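Local structure of surface-associated protein CshA (Streptococcus gordonii, 5L2D) at residues 90-95 / 102-107; 170-175 / 217-222. The protein is a cell-wall-anchored streptococcal surface adhesin that binds host fibronectin, of which this chain is non-repetitive domain 2. All blocks are in the same frame, centred on the assembly; numbering follows the deposited sequence.

Interaction 1 (90-95 / 102-107); sequences NSYLKG and TPPSVT
Tyr-92 lies against Pro-103 and Pro-104 of the loop that follows strand 91-92. From CB of Tyr-92, a chi1 of -73° sets CG beside the backbone N and anti to the carbonyl carbon, and the ring extends toward the prolines. CD2 is the first ring atom to arrive, 4.0 Å from Pro-103 CG. CE2 goes deeper, lying 3.6 Å from Pro-103 CA and close to Pro-103 CB as well. CZ of Tyr-92 is 3.8 Å from Pro-103 CB. At the tip, OH of Tyr-92 reaches Pro-104 CD at 3.4 Å.

Pro-103 CG stands over one face of the ring, 4.2 Å from the centroid of the Tyr-92 ring and 26° off its normal. This is a CH-pi contact. The side chains of Tyr-92 and Pro-103 run past each other in opposite directions, while that of Pro-104 crosses the tyrosine at about a right angle. Pro-103 CD lies 3.8 Å from the backbone O of Asn-90.

The amide of Asn-90 turns to strand 138-150, where OD1 accepts a hydrogen bond from Gly-141 N. The ring of Tyr-92 also meets that of Tyr-96. Between segments 90-95 and 102-107, the proline-rich loop is held to the short strand 91-92 by CH-pi and van der Waals packing, without a hydrogen bond.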
loop_
_atom_site.group_PDB
_atom_site.type_symbol
_atom_site.label_atom_id
_atom_site.label_comp_id
_atom_site.label_asym_id
_atom_site.label_seq_id
_atom_site.Cartn_x
_atom_site.Cartn_y
_atom_site.Cartn_z
ATOM N N ASN A 90 7.701 -6.860 8.475
ATOM C CA ASN A 90 8.045 -5.560 7.937
ATOM C C ASN A 90 9.508 -5.319 8.312
ATOM O O ASN A 90 9.869 -5.387 9.502
ATOM C CB ASN A 90 7.119 -4.469 8.526
ATOM C CG ASN A 90 5.683 -4.468 7.933
ATOM O OD1 ASN A 90 5.325 -5.222 7.017
ATOM N ND2 ASN A 90 4.859 -3.591 8.468
ATOM N N SER A 91 10.345 -5.075 7.297
ATOM C CA SER A 91 11.815 -5.071 7.435
ATOM C C SER A 91 12.507 -3.930 6.746
ATOM O O SER A 91 11.966 -3.343 5.823
ATOM C CB SER A 91 12.374 -6.308 6.764
ATOM O OG SER A 91 12.158 -7.419 7.559
ATOM N N TYR A 92 13.747 -3.671 7.146
ATOM C CA TYR A 92 14.680 -2.958 6.259
ATOM C C TYR A 92 15.128 -3.856 5.123
ATOM O O TYR A 92 15.267 -5.065 5.330
ATOM C CB TYR A 92 15.909 -2.489 7.021
ATOM C CG TYR A 92 15.576 -1.335 7.905
ATOM C CD1 TYR A 92 15.286 -0.078 7.365
ATOM C CD2 TYR A 92 15.491 -1.505 9.277
ATOM C CE1 TYR A 92 14.950 0.992 8.189
ATOM C CE2 TYR A 92 15.157 -0.451 10.109
ATOM C CZ TYR A 92 14.891 0.784 9.564
ATOM O OH TYR A 92 14.574 1.787 10.414
ATOM N N LEU A 93 15.363 -3.259 3.943
ATOM C CA LEU A 93 15.911 -3.975 2.773
ATOM C C LEU A 93 17.321 -4.535 3.083
ATOM O O LEU A 93 18.117 -3.857 3.717
ATOM C CB LEU A 93 15.998 -3.020 1.603
ATOM C CG LEU A 93 14.704 -2.345 1.183
ATOM C CD1 LEU A 93 14.980 -1.267 0.151
ATOM C CD2 LEU A 93 13.744 -3.376 0.635
ATOM N N LYS A 94 17.633 -5.761 2.663
ATOM C CA LYS A 94 18.905 -6.404 3.074
ATOM C C LYS A 94 20.089 -5.629 2.477
ATOM O O LYS A 94 20.048 -5.205 1.315
ATOM C CB LYS A 94 18.951 -7.910 2.701
ATOM N N GLY A 95 21.126 -5.421 3.286
ATOM C CA GLY A 95 22.255 -4.584 2.884
ATOM C C GLY A 95 21.900 -3.103 2.895
ATOM O O GLY A 95 22.156 -2.362 1.954
ATOM N N THR A 102 14.876 -3.257 14.043
ATOM C CA THR A 102 13.446 -3.244 13.795
ATOM C C THR A 102 13.006 -1.827 13.433
ATOM O O THR A 102 13.235 -0.898 14.193
ATOM C CB THR A 102 12.675 -3.724 15.045
ATOM O OG1 THR A 102 13.081 -5.072 15.358
ATOM C CG2 THR A 102 11.165 -3.651 14.818
ATOM N N PRO A 103 12.323 -1.657 12.294
ATOM C CA PRO A 103 12.019 -0.302 11.885
ATOM C C PRO A 103 10.972 0.333 12.781
ATOM O O PRO A 103 10.376 -0.377 13.577
ATOM C CB PRO A 103 11.471 -0.471 10.455
ATOM C CG PRO A 103 11.557 -1.909 10.129
ATOM C CD PRO A 103 11.652 -2.639 11.433
ATOM N N PRO A 104 10.752 1.663 12.653
ATOM C CA PRO A 104 9.705 2.351 13.421
ATOM C C PRO A 104 8.289 1.968 13.006
ATOM O O PRO A 104 8.069 1.528 11.878
ATOM C CB PRO A 104 9.959 3.845 13.155
ATOM C CG PRO A 104 10.930 3.929 12.026
ATOM C CD PRO A 104 11.622 2.599 11.913
ATOM N N SER A 105 7.348 2.149 13.935
ATOM C CA SER A 105 5.928 1.847 13.724
ATOM C C SER A 105 5.373 2.719 12.599
ATOM O O SER A 105 5.821 3.868 12.442
ATOM C CB SER A 105 5.118 2.114 15.015
ATOM O OG SER A 105 5.643 1.435 16.169
ATOM N N VAL A 106 4.408 2.204 11.822
ATOM C CA VAL A 106 3.776 3.066 10.814
ATOM C C VAL A 106 2.828 4.013 11.565
ATOM O O VAL A 106 2.424 3.682 12.669
ATOM C CB VAL A 106 3.082 2.307 9.622
ATOM C CG1 VAL A 106 3.567 0.866 9.482
ATOM C CG2 VAL A 106 1.570 2.362 9.703
ATOM N N THR A 107 2.488 5.177 10.991
ATOM C CA THR A 107 1.747 6.198 11.731
ATOM C C THR A 107 1.300 7.351 10.865
ATOM O O THR A 107 1.805 7.546 9.760
ATOM C CB THR A 107 2.615 6.810 12.871
ATOM O OG1 THR A 107 1.938 7.932 13.473
ATOM C CG2 THR A 107 3.996 7.266 12.332
#

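Interaction 2 (170-175 / 217-222); sequences AEYGIF and LLILKD
Ala-170 meets Leu-217 and Ile-219, and Tyr-172 meets Ile-219, where a short, weakly bonded helix, 218-221, packs beside strand 172-177 of an antiparallel sheet. That sheet also holds strands 244-250 and 198-200. The CB bonds of Ala-170, Tyr-172, Leu-217 and Ile-219 all point into the contact.

The methyl of Ala-170 is received by two branches. Ile-219 CG2 lies 3.8 Å from Ala-170 CB, and Leu-217 CD1 lies 3.9 Å from it. In Ile-219, a chi1 of -172° directs CG1 away from the backbone N, and CD1 lies near Ala-170 O on the side of the tyrosine. CD1 of Ile-219 comes up at the edge of the Tyr-172 ring, near its plane, 4.5 Å from Tyr-172 CD2. One face of the same ring takes the backbone of its own segment, with Ala-170 CA 3.6 Å above the ring plane and offset to the rim.

The contact is buried and apolar. Leu-217 also touches Phe-209 of helix 203-210. Tyr-172 is part of a beta ladder with a strand of the second subunit, and Ile-219 packs on Thr-272 of that subunit. Within the helical turn, Leu-220 N donates to Leu-217 O at 3.0 Å.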
loop_
_atom_site.group_PDB
_atom_site.type_symbol
_atom_site.label_atom_id
_atom_site.label_comp_id
_atom_site.label_asym_id
_atom_site.label_seq_id
_atom_site.Cartn_x
_atom_site.Cartn_y
_atom_site.Cartn_z
ATOM N N ALA A 170 11.343 0.912 -9.352
ATOM C CA ALA A 170 11.727 0.196 -8.149
ATOM C C ALA A 170 11.363 0.894 -6.832
ATOM O O ALA A 170 11.932 0.567 -5.785
ATOM C CB ALA A 170 13.207 -0.104 -8.197
ATOM N N GLU A 171 10.457 1.872 -6.884
ATOM C CA GLU A 171 9.820 2.416 -5.681
ATOM C C GLU A 171 8.357 1.940 -5.736
ATOM O O GLU A 171 7.483 2.566 -6.368
ATOM C CB GLU A 171 9.956 3.947 -5.611
ATOM C CG GLU A 171 11.381 4.436 -5.288
ATOM C CD GLU A 171 11.470 5.936 -5.005
ATOM O OE1 GLU A 171 10.728 6.729 -5.621
ATOM O OE2 GLU A 171 12.303 6.334 -4.175
ATOM N N TYR A 172 8.132 0.784 -5.104
ATOM C CA TYR A 172 6.973 -0.088 -5.398
ATOM C C TYR A 172 5.768 0.193 -4.475
ATOM O O TYR A 172 5.890 0.070 -3.266
ATOM C CB TYR A 172 7.395 -1.534 -5.220
ATOM C CG TYR A 172 8.383 -2.078 -6.229
ATOM C CD1 TYR A 172 8.041 -2.174 -7.568
ATOM C CD2 TYR A 172 9.647 -2.544 -5.833
ATOM C CE1 TYR A 172 8.926 -2.684 -8.502
ATOM C CE2 TYR A 172 10.541 -3.070 -6.764
ATOM C CZ TYR A 172 10.169 -3.126 -8.096
ATOM O OH TYR A 172 10.991 -3.647 -9.048
ATOM N N GLY A 173 4.620 0.585 -5.032
ATOM C CA GLY A 173 3.429 0.875 -4.219
ATOM C C GLY A 173 2.206 0.125 -4.720
ATOM O O GLY A 173 1.686 0.458 -5.779
ATOM N N ILE A 174 1.750 -0.883 -3.959
ATOM C CA ILE A 174 0.629 -1.760 -4.374
ATOM C C ILE A 174 -0.604 -1.658 -3.465
ATOM O O ILE A 174 -0.484 -1.633 -2.224
ATOM C CB ILE A 174 1.058 -3.239 -4.364
ATOM C CG1 ILE A 174 2.368 -3.411 -5.130
ATOM C CG2 ILE A 174 -0.058 -4.108 -4.936
ATOM C CD1 ILE A 174 2.925 -4.825 -5.153
ATOM N N PHE A 175 -1.775 -1.628 -4.085
ATOM C CA PHE A 175 -3.019 -1.602 -3.345
ATOM C C PHE A 175 -3.839 -2.894 -3.561
ATOM O O PHE A 175 -4.104 -3.269 -4.687
ATOM C CB PHE A 175 -3.862 -0.426 -3.800
ATOM C CG PHE A 175 -3.178 0.902 -3.721
ATOM C CD1 PHE A 175 -3.202 1.633 -2.573
ATOM C CD2 PHE A 175 -2.559 1.441 -4.834
ATOM C CE1 PHE A 175 -2.597 2.858 -2.517
ATOM C CE2 PHE A 175 -1.952 2.670 -4.793
ATOM C CZ PHE A 175 -1.973 3.377 -3.626
ATOM N N LEU A 217 21.127 -0.265 -7.972
ATOM C CA LEU A 217 19.974 0.017 -7.138
ATOM C C LEU A 217 19.937 -0.896 -5.946
ATOM O O LEU A 217 19.831 -2.092 -6.074
ATOM C CB LEU A 217 18.688 -0.094 -7.929
ATOM C CG LEU A 217 18.149 1.201 -8.500
ATOM C CD1 LEU A 217 16.852 0.918 -9.205
ATOM C CD2 LEU A 217 17.924 2.207 -7.401
ATOM N N LEU A 218 20.036 -0.312 -4.773
ATOM C CA LEU A 218 20.029 -1.072 -3.541
ATOM C C LEU A 218 18.963 -2.138 -3.479
ATOM O O LEU A 218 19.246 -3.294 -3.251
ATOM C CB LEU A 218 19.881 -0.109 -2.375
ATOM C CG LEU A 218 19.373 -0.574 -1.025
ATOM C CD1 LEU A 218 20.411 -1.392 -0.291
ATOM C CD2 LEU A 218 19.030 0.663 -0.233
ATOM N N ILE A 219 17.727 -1.729 -3.682
ATOM C CA ILE A 219 16.604 -2.630 -3.610
ATOM C C ILE A 219 16.755 -3.911 -4.380
ATOM O O ILE A 219 16.266 -4.935 -3.960
ATOM C CB ILE A 219 15.328 -1.956 -4.094
ATOM C CG1 ILE A 219 14.143 -2.860 -3.828
ATOM C CG2 ILE A 219 15.407 -1.699 -5.575
ATOM C CD1 ILE A 219 13.084 -2.240 -2.966
ATOM N N LEU A 220 17.418 -3.858 -5.513
ATOM C CA LEU A 220 17.542 -5.044 -6.317
ATOM C C LEU A 220 18.650 -5.988 -5.962
ATOM O O LEU A 220 18.683 -7.091 -6.464
ATOM C CB LEU A 220 17.666 -4.661 -7.767
ATOM C CG LEU A 220 16.347 -4.165 -8.303
ATOM C CD1 LEU A 220 16.554 -2.997 -9.236
ATOM C CD2 LEU A 220 15.636 -5.288 -9.013
ATOM N N LYS A 221 19.565 -5.570 -5.114
ATOM C CA LYS A 221 20.659 -6.434 -4.758
ATOM C C LYS A 221 20.058 -7.653 -4.123
ATOM O O LYS A 221 20.345 -8.773 -4.502
ATOM C CB LYS A 221 21.590 -5.738 -3.788
ATOM N N ASP A 222 19.198 -7.407 -3.148
ATOM C CA ASP A 222 18.504 -8.445 -2.399
ATOM C C ASP A 222 17.755 -9.407 -3.289
ATOM O O ASP A 222 16.587 -9.220 -3.562
ATOM C CB ASP A 222 17.529 -7.781 -1.449
ATOM C CG ASP A 222 16.822 -8.757 -0.573
ATOM O OD1 ASP A 222 16.986 -9.970 -0.761
ATOM O OD2 ASP A 222 16.092 -8.300 0.313
#

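Both interactions lie within CshA non-repetitive domain 2 and come in series along the chain, interaction 1 closing before interaction 2 opens. Their centres are about 14 Å apart. Interaction 1 joins strand 91-92 of one antiparallel sheet to the loop that follows it, and is a surface contact. Interaction 2 is buried and lies at the sheet of strand 172-177, which continues into the second subunit. Segments 90-95 and 217-222 touch directly: Leu-93 CD1 is 3.8 Å from Ile-219 CD1, and Lys-94 lies beside Asp-222. Helix 218-221 thus touches the loop just after strand 91-92 as well as strand 172-177. Leu-93 and Ile-219 each also pack on Thr-272 of the second subunit, so this join sits at the chain interface.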